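Local coordinates for aminopeptidase-like protein (PDB 5JM6) that probably acts as a zinc-dependent aminopeptidase of the M18 family, assembling into a dodecamer linked to the Cvt pathway of selective autophagy, at residues G163-N166 against E167-D171. Residues are numbered along the deposited sequence; the frame is centred on the assembly and turned at random.
Sequences GALN and ETWWD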
# COMPACT_ATOMS: atom_id res chain seq x y z
N GLY A 163 -12.02 31.11 3.29
CA GLY A 163 -11.92 29.77 2.75
C GLY A 163 -12.62 29.78 1.40
O GLY A 163 -13.09 28.76 0.91
N ALA A 164 -12.69 30.97 0.80
CA ALA A 164 -13.47 31.22 -0.40
C ALA A 164 -12.96 30.60 -1.70
O ALA A 164 -13.77 30.10 -2.48
CB ALA A 164 -13.63 32.71 -0.61
N LEU A 165 -11.65 30.56 -1.94
CA LEU A 165 -11.26 30.28 -3.31
C LEU A 165 -11.32 28.78 -3.49
O LEU A 165 -10.36 28.06 -3.28
CB LEU A 165 -9.84 30.78 -3.59
CG LEU A 165 -9.57 32.28 -3.49
CD1 LEU A 165 -8.08 32.56 -3.42
CD2 LEU A 165 -10.19 32.99 -4.67
N ASN A 166 -12.46 28.37 -4.04
CA ASN A 166 -12.73 26.98 -4.29
C ASN A 166 -12.84 26.84 -5.79
O ASN A 166 -12.70 27.83 -6.50
CB ASN A 166 -14.00 26.49 -3.57
CG ASN A 166 -15.22 27.36 -3.85
OD1 ASN A 166 -15.43 27.82 -4.97
ND2 ASN A 166 -16.05 27.56 -2.83
N GLU A 167 -13.08 25.63 -6.26
CA GLU A 167 -13.05 25.36 -7.69
C GLU A 167 -13.97 26.27 -8.52
O GLU A 167 -13.66 26.57 -9.66
CB GLU A 167 -13.37 23.89 -7.96
CG GLU A 167 -14.65 23.39 -7.31
CD GLU A 167 -14.41 22.77 -5.95
OE1 GLU A 167 -13.94 23.49 -5.04
OE2 GLU A 167 -14.68 21.56 -5.78
N THR A 168 -15.08 26.72 -7.94
CA THR A 168 -16.03 27.52 -8.72
C THR A 168 -15.50 28.92 -9.05
O THR A 168 -16.10 29.63 -9.86
CB THR A 168 -17.39 27.66 -8.00
OG1 THR A 168 -17.26 28.50 -6.85
CG2 THR A 168 -17.92 26.30 -7.59
N TRP A 169 -14.37 29.30 -8.45
CA TRP A 169 -13.79 30.63 -8.66
C TRP A 169 -12.92 30.75 -9.92
O TRP A 169 -12.57 31.86 -10.32
CB TRP A 169 -12.97 31.05 -7.44
CG TRP A 169 -13.81 31.66 -6.36
CD1 TRP A 169 -14.67 31.01 -5.53
CD2 TRP A 169 -13.88 33.05 -6.01
NE1 TRP A 169 -15.27 31.90 -4.68
CE2 TRP A 169 -14.81 33.16 -4.95
CE3 TRP A 169 -13.25 34.20 -6.48
CZ2 TRP A 169 -15.12 34.38 -4.36
CZ3 TRP A 169 -13.57 35.42 -5.89
CH2 TRP A 169 -14.49 35.49 -4.84
N TRP A 170 -12.58 29.62 -10.52
CA TRP A 170 -11.77 29.61 -11.74
C TRP A 170 -12.55 30.12 -12.94
O TRP A 170 -13.74 29.84 -13.08
CB TRP A 170 -11.26 28.20 -12.05
CG TRP A 170 -10.32 27.60 -11.05
CD1 TRP A 170 -10.66 26.95 -9.91
CD2 TRP A 170 -8.88 27.55 -11.13
NE1 TRP A 170 -9.53 26.51 -9.26
CE2 TRP A 170 -8.43 26.87 -9.99
CE3 TRP A 170 -7.95 28.03 -12.05
CZ2 TRP A 170 -7.07 26.65 -9.74
CZ3 TRP A 170 -6.60 27.81 -11.81
CH2 TRP A 170 -6.18 27.13 -10.66
N ASP A 171 -11.87 30.85 -13.83
CA ASP A 171 -12.46 31.36 -15.07
C ASP A 171 -13.77 32.12 -14.84
O ASP A 171 -14.75 31.93 -15.57
CB ASP A 171 -12.71 30.21 -16.06
CG ASP A 171 -11.43 29.50 -16.47
OD1 ASP A 171 -11.50 28.30 -16.80
OD2 ASP A 171 -10.35 30.14 -16.47
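Asn166 meets Thr168 and Trp169 through both of its oxygens. Its side-chain OD1 accepts the hydroxyl of Thr168, with OG1 2.7 Å from OD1 and tilted 18° from the amide plane. Thr168 N makes a second, weak bond to Asn166 OD1 (3.2 Å, N-H...O angle 135°). Asn166 CG sits between its own backbone N and carbonyl carbon (chi1 53°), a rotation that brings OD1 within bonding distance of Thr168 N and OG1. The backbone O of Asn166 takes Trp169 N at 3.0 Å. This i to i+3 bond closes a single turn of 3-10 helix, and the weak bond from Thr168 N to OD1, two residues on, makes an Asx turn at its start. The turn lies in the loop between strands 153-160 and 174-183 of the six-stranded antiparallel sheet.

The indole of Trp169 turns back toward residues 164-166. OD1 of Asn166 lies in its plane, at the edge, 3.3 Å from CD1, while Leu165 CD2 covers one face 3.8 Å from CE3, displaced toward the rim.

Further out, in the loop between strands 473-481 and 489-492, Asn166 ND2 bonds to the backbone O of His485, whose side chain is a zinc ligand, and Thr168 OG1 also bonds to Ile487 N. In a neighbouring subunit, Met215 packs on Asn166 and Thr216 on Glu167.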